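PDB 1ZYL: stress response kinase A from Escherichia coli, which phosphorylates proteins, itself included, on serine and threonine with ATP and helps the cell to withstand stress, probably by suppressing effects of reactive oxygen species. Local coordinates for residues A74-N79 against H133-K138; S168-A173 against D301-Q306; L269-L274 against I311-V316. One frame throughout, in Å; residues are numbered along the deposited sequence.

Contact 1 (A74-N79 against H133-K138); sequences ALQLVN and HQTGRK
Thr135 OG1 and Lys138 NZ both bind Asp80 OD2, just past the end of helix 64-79, the threonine by a hydrogen bond and the lysine by a salt bridge. One carboxylate oxygen thus ties two residues of segment 133-138 to the end of the other helix.

Across the two segments the touching atoms are mostly carbon. Thr135 sits between the two side chains of 74-79 that matter here. Leu77 reaches it with one methyl, CD1, at 3.3 Å from Thr135 CB. Thr135 CG2 touches both side chains, lying 3.5 Å from Gln76 CG and as near to Leu77 CD1. With OG1 beside the backbone N (chi1 -59°), CG2 lies opposite that N and enters between Gln76 and Leu77. Gln76 and Thr135 run past each other in opposite directions.

Gln76 stretches onward to Lys138, its chain extended beyond CG. Its NE2 meets the aliphatic shaft of the lysine, 3.4 Å from Lys138 CD, with no hydrogen bond there. The other end of the amide, Gln76 OE1, is hydrogen-bonded to Arg197 NH1. The lysine chain is also extended beyond CG and brings NZ to the aspartate.

Helix 64-79 is probably the counterpart of the protein kinase C-helix. The contact therefore probably joins the two lobes of the kinase fold. Carbon groups meet in the middle, and Asp80 and Arg197 bind the polar ends.

Contact 2 (S168-A173 against D301-Q306); sequences SGLKAA and DYWLRQ
Leu170 and Leu304 bring the backbones nearest here, with 7.6 Å between Leu170 CA and Leu304 CA. Leu170 occupies the N-cap position of helix 171-188, at the close of a turn in which Gly169 has positive phi. Segment 301-306 belongs to helix 300-316.

Leu170 carries the contact alone from its side and uses both methyls. CD1 goes to the neighbouring leucine, with Leu170 CD1 3.4 Å from Leu304 CD2. CD2 goes to the tryptophan, where Leu170 CD2 lies 3.6 Å from Trp303 CB. The fork therefore straddles two consecutive residues of helix 300-316. Its CG is swung opposite the backbone N (chi1 154°), which points the fork at the other helix. In both pairs the side chains cross at about a right angle. Leu304 starts off to one side of the contact, and its end turns back toward Leu170.

Trp303 offers Leu170 its CB, while the indole ring leads off into the protein. Tyr302 CD1 lies over one face of that ring, 3.7 Å above the plane and toward the rim. Phe174 meets it edge-to-face, and Leu278 and Met282 of helix 266-283 also touch it. Trp303 NE1 is hydrogen-bonded to the carbonyl of Leu297, which helps to set how the ring is turned.

The contact is plain apolar packing, far from the annotated sites. It joins the start of helix 171-188 to the early part of helix 300-316, in the helical lobe of a kinase of the aminoglycoside phosphotransferase type.

Contact 3 (L269-L274 against I311-V316); sequences LRAMRL and IEQAKV
Gln313 bends at chi2 (-63°), which turns its amide along the face of helix 269-274 that carries Arg270, Ala271 and Leu274. Arg270 comes to meet it with CG opposite the backbone N and its bend only at chi3.

Each part of the glutamine has its own neighbour. Its stem takes the leucine, with Gln313 CG 3.9 Å from Leu274 CD2. Its carbonyl oxygen faces a methyl, and Gln313 OE1 is 3.8 Å from Ala271 CB. Its nitrogen lies against the arginine chain, with Gln313 NE2 3.7 Å from Arg270 CD. The two long side chains cross at about a right angle. The guanidinium and amide planes stand 65° apart, so the groups do not stack. No hydrogen bond spans the two segments. The contact is van der Waals packing of one buried glutamine against an alanine, a leucine and the arginine's aliphatic chain.

The charge of Arg270 is met within its own helix, where NH2 forms a salt bridge with Glu267 OE1, and Glu267 also touches Gln313 and Val316, which extends the contact by about a turn.

The helices run nearly antiparallel, at 164°, and the segment axes approach no closer than 10.6 Å. The long glutamine helps to bridge that distance. Elsewhere on 269-274, Arg273 NH2 makes a salt bridge with Asp201, the inferred proton acceptor, and Leu269 and Arg270 rest on Trp231 of helix 228-231. Helix 171-188 packs against both partners, through Val185 on Met272, Leu181 on Gln313 and Ala177 on Ile311, and completes a group of three helices.

Contacts 2 and 3 share helix 300-316, and their centres are 17 Å apart on the same side of the chain's centre. Contact 2 pairs that helix with the start of helix 171-188. Contact 3 pairs its C-terminal end with helix 266-283. Contact 1 stands apart, 43 Å from contact 2 between centres, and joins two other helices. All three are partly buried. Contact 2 lies furthest out, about 26 Å from the chain's centre, and is purely apolar. Contacts 1 and 3 lie nearer the inferred catalytic and magnesium-binding residues. Both mix polar and apolar groups, and their charged ends pair with residues outside the segments.

Contact 1 (A74-N79 against H133-K138)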
ATOM      1  N   ALA A  74      12.776   0.408   7.250  1.00 26.11           N
ATOM      2  CA  ALA A  74      12.744  -1.033   7.477  1.00 29.05           C
ATOM      3  C   ALA A  74      13.867  -1.472   8.404  1.00 31.55           C
ATOM      4  O   ALA A  74      13.645  -2.221   9.352  1.00 32.24           O
ATOM      5  CB  ALA A  74      12.856  -1.778   6.159  1.00 27.35           C
ATOM      6  N   LEU A  75      15.076  -0.995   8.127  1.00 34.23           N
ATOM      7  CA  LEU A  75      16.238  -1.355   8.925  1.00 35.95           C
ATOM      8  C   LEU A  75      16.088  -0.887  10.366  1.00 37.16           C
ATOM      9  O   LEU A  75      16.372  -1.640  11.294  1.00 38.11           O
ATOM     10  CB  LEU A  75      17.503  -0.753   8.317  1.00 35.50           C
ATOM     11  CG  LEU A  75      18.774  -1.576   8.536  1.00 37.54           C
ATOM     12  CD1 LEU A  75      18.872  -2.639   7.439  1.00 35.68           C
ATOM     13  CD2 LEU A  75      20.000  -0.664   8.515  1.00 36.59           C
ATOM     14  N   GLN A  76      15.645   0.354  10.552  1.00 38.34           N
ATOM     15  CA  GLN A  76      15.449   0.903  11.893  1.00 38.86           C
ATOM     16  C   GLN A  76      14.348   0.135  12.615  1.00 38.90           C
ATOM     17  O   GLN A  76      14.478  -0.209  13.790  1.00 38.94           O
ATOM     18  CB  GLN A  76      15.082   2.387  11.815  1.00 40.34           C
ATOM     19  CG  GLN A  76      14.607   2.982  13.137  1.00 43.82           C
ATOM     20  CD  GLN A  76      14.548   4.503  13.124  1.00 46.05           C
ATOM     21  OE1 GLN A  76      14.290   5.123  12.088  1.00 48.32           O
ATOM     22  NE2 GLN A  76      14.771   5.110  14.283  1.00 45.76           N
ATOM     23  N   LEU A  77      13.266  -0.133  11.896  1.00 37.82           N
ATOM     24  CA  LEU A  77      12.135  -0.863  12.446  1.00 37.28           C
ATOM     25  C   LEU A  77      12.592  -2.215  13.015  1.00 37.99           C
ATOM     26  O   LEU A  77      12.086  -2.674  14.045  1.00 37.78           O
ATOM     27  CB  LEU A  77      11.091  -1.066  11.345  1.00 35.52           C
ATOM     28  CG  LEU A  77       9.613  -0.842  11.669  1.00 35.12           C
ATOM     29  CD1 LEU A  77       9.445   0.437  12.458  1.00 35.81           C
ATOM     30  CD2 LEU A  77       8.808  -0.778  10.369  1.00 34.86           C
ATOM     31  N   VAL A  78      13.546  -2.851  12.342  1.00 37.60           N
ATOM     32  CA  VAL A  78      14.062  -4.137  12.798  1.00 38.19           C
ATOM     33  C   VAL A  78      14.745  -3.910  14.142  1.00 38.78           C
ATOM     34  O   VAL A  78      14.542  -4.670  15.090  1.00 39.61           O
ATOM     35  CB  VAL A  78      15.094  -4.718  11.801  1.00 38.12           C
ATOM     36  CG1 VAL A  78      15.526  -6.097  12.234  1.00 35.96           C
ATOM     37  CG2 VAL A  78      14.499  -4.781  10.423  1.00 38.65           C
ATOM     38  N   ASN A  79      15.552  -2.856  14.213  1.00 37.87           N
ATOM     39  CA  ASN A  79      16.265  -2.499  15.437  1.00 39.37           C
ATOM     40  C   ASN A  79      15.341  -2.424  16.656  1.00 38.24           C
ATOM     41  O   ASN A  79      15.680  -2.925  17.726  1.00 36.06           O
ATOM     42  CB  ASN A  79      16.964  -1.145  15.274  1.00 42.14           C
ATOM     43  CG  ASN A  79      18.477  -1.257  15.283  1.00 44.39           C
ATOM     44  OD1 ASN A  79      19.106  -1.502  14.246  1.00 44.41           O
ATOM     45  ND2 ASN A  79      19.073  -1.086  16.463  1.00 43.91           N
ATOM     46  N   HIS A 133       4.534   2.333  14.608  1.00 27.49           N
ATOM     47  CA  HIS A 133       4.291   3.773  14.579  1.00 28.55           C
ATOM     48  C   HIS A 133       5.112   4.500  15.627  1.00 29.19           C
ATOM     49  O   HIS A 133       5.349   5.705  15.506  1.00 27.62           O
ATOM     50  CB  HIS A 133       2.809   4.071  14.780  1.00 29.06           C
ATOM     51  CG  HIS A 133       1.959   3.649  13.628  1.00 27.82           C
ATOM     52  ND1 HIS A 133       0.646   4.035  13.490  1.00 28.24           N
ATOM     53  CD2 HIS A 133       2.239   2.876  12.553  1.00 28.40           C
ATOM     54  CE1 HIS A 133       0.152   3.520  12.379  1.00 29.99           C
ATOM     55  NE2 HIS A 133       1.100   2.813  11.790  1.00 30.05           N
ATOM     56  N   GLN A 134       5.537   3.760  16.654  1.00 28.98           N
ATOM     57  CA  GLN A 134       6.366   4.322  17.709  1.00 29.15           C
ATOM     58  C   GLN A 134       7.682   4.710  17.047  1.00 30.02           C
ATOM     59  O   GLN A 134       8.216   5.795  17.288  1.00 30.23           O
ATOM     60  CB  GLN A 134       6.627   3.283  18.790  1.00 30.57           C
ATOM     61  CG  GLN A 134       7.338   3.830  20.014  1.00 30.79           C
ATOM     62  CD  GLN A 134       7.660   2.753  21.033  1.00 29.88           C
ATOM     63  OE1 GLN A 134       7.985   3.052  22.176  1.00 30.10           O
ATOM     64  NE2 GLN A 134       7.581   1.497  20.618  1.00 29.60           N
ATOM     65  N   THR A 135       8.192   3.811  16.205  1.00 29.50           N
ATOM     66  CA  THR A 135       9.431   4.042  15.461  1.00 28.45           C
ATOM     67  C   THR A 135       9.124   5.085  14.408  1.00 28.55           C
ATOM     68  O   THR A 135       9.725   6.156  14.365  1.00 29.17           O
ATOM     69  CB  THR A 135       9.896   2.781  14.706  1.00 27.96           C
ATOM     70  OG1 THR A 135      10.103   1.706  15.632  1.00 31.55           O
ATOM     71  CG2 THR A 135      11.184   3.054  13.965  1.00 24.65           C
ATOM     72  N   GLY A 136       8.161   4.748  13.563  1.00 28.34           N
ATOM     73  CA  GLY A 136       7.760   5.633  12.491  1.00 28.27           C
ATOM     74  C   GLY A 136       7.581   7.081  12.884  1.00 28.22           C
ATOM     75  O   GLY A 136       7.678   7.960  12.032  1.00 28.35           O
ATOM     76  N   ARG A 137       7.315   7.360  14.154  1.00 28.54           N
ATOM     77  CA  ARG A 137       7.136   8.756  14.527  1.00 28.81           C
ATOM     78  C   ARG A 137       8.442   9.491  14.820  1.00 26.03           C
ATOM     79  O   ARG A 137       8.455  10.720  14.878  1.00 24.63           O
ATOM     80  CB  ARG A 137       6.169   8.899  15.711  1.00 30.14           C
ATOM     81  CG  ARG A 137       6.476   8.065  16.945  1.00 31.86           C
ATOM     82  CD  ARG A 137       5.573   8.507  18.091  1.00 31.76           C
ATOM     83  NE  ARG A 137       4.233   8.839  17.614  1.00 32.49           N
ATOM     84  CZ  ARG A 137       3.283   7.952  17.322  1.00 33.76           C
ATOM     85  NH1 ARG A 137       3.499   6.648  17.463  1.00 32.09           N
ATOM     86  NH2 ARG A 137       2.119   8.376  16.852  1.00 34.21           N
ATOM     87  N   LYS A 138       9.536   8.748  14.975  1.00 23.37           N
ATOM     88  CA  LYS A 138      10.829   9.363  15.256  1.00 26.28           C
ATOM     89  C   LYS A 138      11.249  10.447  14.241  1.00 28.69           C
ATOM     90  O   LYS A 138      11.854  11.455  14.615  1.00 29.29           O
ATOM     91  CB  LYS A 138      11.893   8.275  15.377  1.00 26.44           C
ATOM     92  CG  LYS A 138      11.661   7.355  16.586  1.00 27.04           C
ATOM     93  CD  LYS A 138      12.692   6.246  16.664  1.00 26.14           C
ATOM     94  CE  LYS A 138      12.407   5.303  17.817  1.00 27.59           C
ATOM     95  NZ  LYS A 138      13.382   4.168  17.858  1.00 27.55           N
TER

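Contact 2 (S168-A173 against D301-Q306)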
ATOM      1  N   SER A 168     -16.194   6.690 -24.035  1.00 24.72           N
ATOM      2  CA  SER A 168     -16.680   8.035 -24.337  1.00 26.45           C
ATOM      3  C   SER A 168     -18.170   8.188 -24.036  1.00 28.10           C
ATOM      4  O   SER A 168     -18.945   7.246 -24.226  1.00 28.30           O
ATOM      5  CB  SER A 168     -16.430   8.353 -25.809  1.00 26.02           C
ATOM      6  OG  SER A 168     -17.082   7.402 -26.645  1.00 23.49           O
ATOM      7  N   GLY A 169     -18.576   9.379 -23.595  1.00 29.75           N
ATOM      8  CA  GLY A 169     -19.982   9.595 -23.288  1.00 31.64           C
ATOM      9  C   GLY A 169     -20.439   8.533 -22.304  1.00 32.10           C
ATOM     10  O   GLY A 169     -21.172   7.599 -22.627  1.00 34.31           O
ATOM     11  N   LEU A 170     -19.974   8.706 -21.082  1.00 31.04           N
ATOM     12  CA  LEU A 170     -20.216   7.822 -19.959  1.00 27.74           C
ATOM     13  C   LEU A 170     -19.111   8.395 -19.074  1.00 28.83           C
ATOM     14  O   LEU A 170     -19.149   8.329 -17.846  1.00 29.45           O
ATOM     15  CB  LEU A 170     -19.942   6.376 -20.367  1.00 23.88           C
ATOM     16  CG  LEU A 170     -19.534   5.387 -19.274  1.00 25.04           C
ATOM     17  CD1 LEU A 170     -20.155   4.017 -19.531  1.00 23.74           C
ATOM     18  CD2 LEU A 170     -18.010   5.294 -19.229  1.00 20.46           C
ATOM     19  N   LYS A 171     -18.142   9.010 -19.751  1.00 28.55           N
ATOM     20  CA  LYS A 171     -17.023   9.673 -19.107  1.00 29.56           C
ATOM     21  C   LYS A 171     -17.551  10.896 -18.357  1.00 29.67           C
ATOM     22  O   LYS A 171     -17.144  11.169 -17.225  1.00 30.94           O
ATOM     23  CB  LYS A 171     -15.989  10.116 -20.156  1.00 29.64           C
ATOM     24  CG  LYS A 171     -14.947  11.102 -19.632  1.00 30.30           C
ATOM     25  CD  LYS A 171     -13.752  11.233 -20.568  1.00 33.90           C
ATOM     26  CE  LYS A 171     -12.899   9.960 -20.567  1.00 37.22           C
ATOM     27  NZ  LYS A 171     -11.863   9.920 -21.657  1.00 38.28           N
ATOM     28  N   ALA A 172     -18.462  11.627 -18.991  1.00 28.66           N
ATOM     29  CA  ALA A 172     -19.023  12.823 -18.381  1.00 26.95           C
ATOM     30  C   ALA A 172     -19.615  12.514 -17.019  1.00 26.50           C
ATOM     31  O   ALA A 172     -19.250  13.123 -16.014  1.00 26.10           O
ATOM     32  CB  ALA A 172     -20.076  13.409 -19.275  1.00 25.40           C
ATOM     33  N   ALA A 173     -20.534  11.560 -16.990  1.00 26.13           N
ATOM     34  CA  ALA A 173     -21.180  11.176 -15.745  1.00 26.26           C
ATOM     35  C   ALA A 173     -20.117  10.759 -14.744  1.00 27.02           C
ATOM     36  O   ALA A 173     -20.162  11.148 -13.576  1.00 26.77           O
ATOM     37  CB  ALA A 173     -22.140  10.025 -15.991  1.00 25.15           C
ATOM     38  N   ASP A 301     -19.573  -1.639 -18.273  1.00 37.05           N
ATOM     39  CA  ASP A 301     -20.043  -2.203 -17.010  1.00 36.99           C
ATOM     40  C   ASP A 301     -19.164  -1.723 -15.872  1.00 34.28           C
ATOM     41  O   ASP A 301     -19.645  -1.193 -14.875  1.00 32.81           O
ATOM     42  CB  ASP A 301     -20.013  -3.738 -17.041  1.00 40.17           C
ATOM     43  CG  ASP A 301     -21.053  -4.332 -17.977  1.00 43.70           C
ATOM     44  OD1 ASP A 301     -20.952  -4.102 -19.201  1.00 47.59           O
ATOM     45  OD2 ASP A 301     -21.969  -5.034 -17.492  1.00 43.54           O
ATOM     46  N   TYR A 302     -17.864  -1.899 -16.048  1.00 32.01           N
ATOM     47  CA  TYR A 302     -16.896  -1.501 -15.048  1.00 30.57           C
ATOM     48  C   TYR A 302     -16.933  -0.013 -14.727  1.00 29.28           C
ATOM     49  O   TYR A 302     -16.900   0.367 -13.561  1.00 29.27           O
ATOM     50  CB  TYR A 302     -15.500  -1.911 -15.504  1.00 31.35           C
ATOM     51  CG  TYR A 302     -14.412  -1.536 -14.539  1.00 31.36           C
ATOM     52  CD1 TYR A 302     -13.628  -0.411 -14.753  1.00 31.59           C
ATOM     53  CD2 TYR A 302     -14.191  -2.290 -13.387  1.00 32.10           C
ATOM     54  CE1 TYR A 302     -12.649  -0.041 -13.841  1.00 33.81           C
ATOM     55  CE2 TYR A 302     -13.218  -1.930 -12.468  1.00 32.55           C
ATOM     56  CZ  TYR A 302     -12.450  -0.803 -12.700  1.00 33.83           C
ATOM     57  OH  TYR A 302     -11.495  -0.426 -11.785  1.00 36.36           O
ATOM     58  N   TRP A 303     -17.001   0.835 -15.748  1.00 28.63           N
ATOM     59  CA  TRP A 303     -17.040   2.275 -15.504  1.00 27.65           C
ATOM     60  C   TRP A 303     -18.394   2.767 -15.035  1.00 26.25           C
ATOM     61  O   TRP A 303     -18.517   3.890 -14.566  1.00 25.98           O
ATOM     62  CB  TRP A 303     -16.581   3.063 -16.735  1.00 27.41           C
ATOM     63  CG  TRP A 303     -15.136   2.863 -16.976  1.00 30.05           C
ATOM     64  CD1 TRP A 303     -14.568   1.936 -17.792  1.00 32.21           C
ATOM     65  CD2 TRP A 303     -14.058   3.495 -16.278  1.00 33.06           C
ATOM     66  NE1 TRP A 303     -13.204   1.939 -17.642  1.00 33.17           N
ATOM     67  CE2 TRP A 303     -12.862   2.887 -16.717  1.00 32.86           C
ATOM     68  CE3 TRP A 303     -13.986   4.514 -15.318  1.00 34.46           C
ATOM     69  CZ2 TRP A 303     -11.610   3.261 -16.232  1.00 32.92           C
ATOM     70  CZ3 TRP A 303     -12.735   4.886 -14.834  1.00 34.72           C
ATOM     71  CH2 TRP A 303     -11.565   4.259 -15.293  1.00 34.31           C
ATOM     72  N   LEU A 304     -19.416   1.930 -15.159  1.00 26.95           N
ATOM     73  CA  LEU A 304     -20.734   2.311 -14.682  1.00 26.90           C
ATOM     74  C   LEU A 304     -20.768   1.985 -13.206  1.00 28.35           C
ATOM     75  O   LEU A 304     -21.225   2.790 -12.405  1.00 28.33           O
ATOM     76  CB  LEU A 304     -21.830   1.534 -15.397  1.00 24.83           C
ATOM     77  CG  LEU A 304     -22.030   1.898 -16.863  1.00 24.22           C
ATOM     78  CD1 LEU A 304     -23.202   1.118 -17.403  1.00 23.88           C
ATOM     79  CD2 LEU A 304     -22.264   3.381 -16.999  1.00 22.31           C
ATOM     80  N   ARG A 305     -20.269   0.799 -12.853  1.00 30.73           N
ATOM     81  CA  ARG A 305     -20.229   0.359 -11.461  1.00 31.53           C
ATOM     82  C   ARG A 305     -19.369   1.307 -10.649  1.00 28.93           C
ATOM     83  O   ARG A 305     -19.698   1.641  -9.514  1.00 29.38           O
ATOM     84  CB  ARG A 305     -19.637  -1.049 -11.333  1.00 35.08           C
ATOM     85  CG  ARG A 305     -20.403  -2.150 -12.037  1.00 41.72           C
ATOM     86  CD  ARG A 305     -20.078  -3.510 -11.421  1.00 47.24           C
ATOM     87  NE  ARG A 305     -20.169  -4.607 -12.386  1.00 52.21           N
ATOM     88  CZ  ARG A 305     -19.294  -4.815 -13.370  1.00 55.21           C
ATOM     89  NH1 ARG A 305     -19.459  -5.838 -14.199  1.00 57.18           N
ATOM     90  NH2 ARG A 305     -18.249  -4.006 -13.527  1.00 54.75           N
ATOM     91  N   GLN A 306     -18.258   1.726 -11.240  1.00 26.44           N
ATOM     92  CA  GLN A 306     -17.328   2.625 -10.575  1.00 24.15           C
ATOM     93  C   GLN A 306     -18.028   3.949 -10.315  1.00 22.33           C
ATOM     94  O   GLN A 306     -17.940   4.497  -9.218  1.00 22.45           O
ATOM     95  CB  GLN A 306     -16.095   2.838 -11.453  1.00 24.53           C
ATOM     96  CG  GLN A 306     -14.811   3.091 -10.693  1.00 25.78           C
ATOM     97  CD  GLN A 306     -14.379   1.900  -9.871  1.00 25.75           C
ATOM     98  OE1 GLN A 306     -14.314   0.777 -10.375  1.00 26.67           O
ATOM     99  NE2 GLN A 306     -14.070   2.137  -8.599  1.00 24.89           N
TER

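Contact 3 (L269-L274 against I311-V316)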
ATOM      1  N   LEU A 269     -10.226   8.402   3.564  1.00 21.92           N
ATOM      2  CA  LEU A 269      -9.085   7.587   3.126  1.00 21.35           C
ATOM      3  C   LEU A 269      -9.530   6.524   2.137  1.00 20.62           C
ATOM      4  O   LEU A 269      -8.863   6.286   1.129  1.00 22.28           O
ATOM      5  CB  LEU A 269      -8.398   6.909   4.317  1.00 20.64           C
ATOM      6  CG  LEU A 269      -7.634   7.839   5.251  1.00 20.77           C
ATOM      7  CD1 LEU A 269      -7.109   7.052   6.420  1.00 21.77           C
ATOM      8  CD2 LEU A 269      -6.509   8.506   4.501  1.00 19.94           C
ATOM      9  N   ARG A 270     -10.654   5.882   2.436  1.00 19.34           N
ATOM     10  CA  ARG A 270     -11.191   4.848   1.566  1.00 18.37           C
ATOM     11  C   ARG A 270     -11.547   5.477   0.208  1.00 18.73           C
ATOM     12  O   ARG A 270     -11.254   4.908  -0.853  1.00 18.15           O
ATOM     13  CB  ARG A 270     -12.417   4.209   2.224  1.00 17.59           C
ATOM     14  CG  ARG A 270     -13.184   3.246   1.323  1.00 18.71           C
ATOM     15  CD  ARG A 270     -14.434   2.749   2.013  1.00 17.95           C
ATOM     16  NE  ARG A 270     -14.163   1.725   3.021  1.00 19.56           N
ATOM     17  CZ  ARG A 270     -14.585   1.791   4.281  1.00 20.82           C
ATOM     18  NH1 ARG A 270     -14.311   0.814   5.133  1.00 18.62           N
ATOM     19  NH2 ARG A 270     -15.270   2.848   4.698  1.00 22.04           N
ATOM     20  N   ALA A 271     -12.166   6.654   0.247  1.00 16.98           N
ATOM     21  CA  ALA A 271     -12.520   7.355  -0.977  1.00 15.99           C
ATOM     22  C   ALA A 271     -11.222   7.624  -1.713  1.00 17.04           C
ATOM     23  O   ALA A 271     -11.135   7.470  -2.931  1.00 18.38           O
ATOM     24  CB  ALA A 271     -13.199   8.670  -0.658  1.00 14.48           C
ATOM     25  N   MET A 272     -10.206   8.020  -0.954  1.00 17.35           N
ATOM     26  CA  MET A 272      -8.904   8.331  -1.517  1.00 17.28           C
ATOM     27  C   MET A 272      -8.248   7.137  -2.191  1.00 18.63           C
ATOM     28  O   MET A 272      -7.717   7.261  -3.297  1.00 20.22           O
ATOM     29  CB  MET A 272      -7.992   8.894  -0.426  1.00 16.08           C
ATOM     30  CG  MET A 272      -8.281  10.354  -0.076  1.00 13.63           C
ATOM     31  SD  MET A 272      -7.377  10.981   1.352  1.00  4.91           S
ATOM     32  CE  MET A 272      -8.587  11.800   1.966  1.00  9.84           C
ATOM     33  N   ARG A 273      -8.288   5.982  -1.533  1.00 18.60           N
ATOM     34  CA  ARG A 273      -7.683   4.772  -2.080  1.00 20.04           C
ATOM     35  C   ARG A 273      -8.461   4.330  -3.308  1.00 21.62           C
ATOM     36  O   ARG A 273      -7.920   3.722  -4.240  1.00 19.65           O
ATOM     37  CB  ARG A 273      -7.706   3.647  -1.042  1.00 20.73           C
ATOM     38  CG  ARG A 273      -7.134   2.329  -1.548  1.00 22.67           C
ATOM     39  CD  ARG A 273      -7.354   1.197  -0.564  1.00 25.16           C
ATOM     40  NE  ARG A 273      -6.142   0.838   0.162  1.00 27.58           N
ATOM     41  CZ  ARG A 273      -5.218  -0.003  -0.293  1.00 29.70           C
ATOM     42  NH1 ARG A 273      -5.370  -0.578  -1.481  1.00 29.20           N
ATOM     43  NH2 ARG A 273      -4.143  -0.270   0.442  1.00 29.17           N
ATOM     44  N   LEU A 274      -9.747   4.644  -3.302  1.00 23.09           N
ATOM     45  CA  LEU A 274     -10.608   4.259  -4.396  1.00 23.88           C
ATOM     46  C   LEU A 274     -10.248   4.988  -5.668  1.00 23.18           C
ATOM     47  O   LEU A 274     -10.000   4.362  -6.698  1.00 25.46           O
ATOM     48  CB  LEU A 274     -12.063   4.530  -4.030  1.00 25.29           C
ATOM     49  CG  LEU A 274     -13.007   3.337  -4.094  1.00 23.61           C
ATOM     50  CD1 LEU A 274     -12.413   2.144  -3.379  1.00 23.36           C
ATOM     51  CD2 LEU A 274     -14.313   3.741  -3.470  1.00 24.67           C
ATOM     52  N   ILE A 311     -20.477   7.804  -6.471  1.00 24.70           N
ATOM     53  CA  ILE A 311     -21.685   8.475  -6.002  1.00 25.64           C
ATOM     54  C   ILE A 311     -22.112   7.966  -4.625  1.00 28.28           C
ATOM     55  O   ILE A 311     -22.573   8.737  -3.778  1.00 29.67           O
ATOM     56  CB  ILE A 311     -22.856   8.279  -6.998  1.00 25.24           C
ATOM     57  CG1 ILE A 311     -22.619   9.150  -8.236  1.00 24.66           C
ATOM     58  CG2 ILE A 311     -24.195   8.626  -6.327  1.00 24.01           C
ATOM     59  CD1 ILE A 311     -23.761   9.175  -9.207  1.00 22.64           C
ATOM     60  N   GLU A 312     -21.958   6.665  -4.398  1.00 29.50           N
ATOM     61  CA  GLU A 312     -22.333   6.084  -3.116  1.00 30.27           C
ATOM     62  C   GLU A 312     -21.416   6.542  -1.977  1.00 30.77           C
ATOM     63  O   GLU A 312     -21.876   6.776  -0.857  1.00 30.18           O
ATOM     64  CB  GLU A 312     -22.325   4.561  -3.209  1.00 30.78           C
ATOM     65  CG  GLU A 312     -23.681   3.945  -2.942  1.00 33.95           C
ATOM     66  CD  GLU A 312     -24.371   4.584  -1.746  1.00 36.80           C
ATOM     67  OE1 GLU A 312     -23.755   4.634  -0.656  1.00 36.07           O
ATOM     68  OE2 GLU A 312     -25.529   5.038  -1.903  1.00 37.83           O
ATOM     69  N   GLN A 313     -20.125   6.680  -2.273  1.00 30.38           N
ATOM     70  CA  GLN A 313     -19.148   7.113  -1.275  1.00 28.81           C
ATOM     71  C   GLN A 313     -19.408   8.519  -0.775  1.00 26.31           C
ATOM     72  O   GLN A 313     -19.207   8.799   0.403  1.00 26.17           O
ATOM     73  CB  GLN A 313     -17.719   7.033  -1.833  1.00 29.68           C
ATOM     74  CG  GLN A 313     -16.964   5.785  -1.410  1.00 29.86           C
ATOM     75  CD  GLN A 313     -16.755   5.716   0.090  1.00 29.75           C
ATOM     76  OE1 GLN A 313     -16.097   6.571   0.667  1.00 28.08           O
ATOM     77  NE2 GLN A 313     -17.314   4.693   0.727  1.00 29.63           N
ATOM     78  N   ALA A 314     -19.844   9.406  -1.661  1.00 24.01           N
ATOM     79  CA  ALA A 314     -20.121  10.780  -1.250  1.00 24.72           C
ATOM     80  C   ALA A 314     -21.284  10.811  -0.250  1.00 25.15           C
ATOM     81  O   ALA A 314     -21.329  11.667   0.635  1.00 23.17           O
ATOM     82  CB  ALA A 314     -20.432  11.648  -2.465  1.00 22.06           C
ATOM     83  N   LYS A 315     -22.213   9.869  -0.382  1.00 25.78           N
ATOM     84  CA  LYS A 315     -23.346   9.808   0.528  1.00 28.70           C
ATOM     85  C   LYS A 315     -22.906   9.333   1.913  1.00 28.87           C
ATOM     86  O   LYS A 315     -23.489   9.710   2.931  1.00 28.31           O
ATOM     87  CB  LYS A 315     -24.424   8.888  -0.041  1.00 30.87           C
ATOM     88  CG  LYS A 315     -25.061   9.448  -1.304  1.00 33.71           C
ATOM     89  CD  LYS A 315     -26.096   8.515  -1.897  1.00 34.57           C
ATOM     90  CE  LYS A 315     -26.666   9.096  -3.186  1.00 36.63           C
ATOM     91  NZ  LYS A 315     -27.508   8.101  -3.915  1.00 38.56           N
ATOM     92  N   VAL A 316     -21.867   8.510   1.943  1.00 29.25           N
ATOM     93  CA  VAL A 316     -21.334   7.997   3.194  1.00 30.04           C
ATOM     94  C   VAL A 316     -20.630   9.129   3.930  1.00 31.91           C
ATOM     95  O   VAL A 316     -20.557   9.141   5.158  1.00 30.50           O
ATOM     96  CB  VAL A 316     -20.328   6.868   2.928  1.00 30.45           C
ATOM     97  CG1 VAL A 316     -19.699   6.396   4.224  1.00 29.96           C
ATOM     98  CG2 VAL A 316     -21.029   5.721   2.228  1.00 30.64           C
TER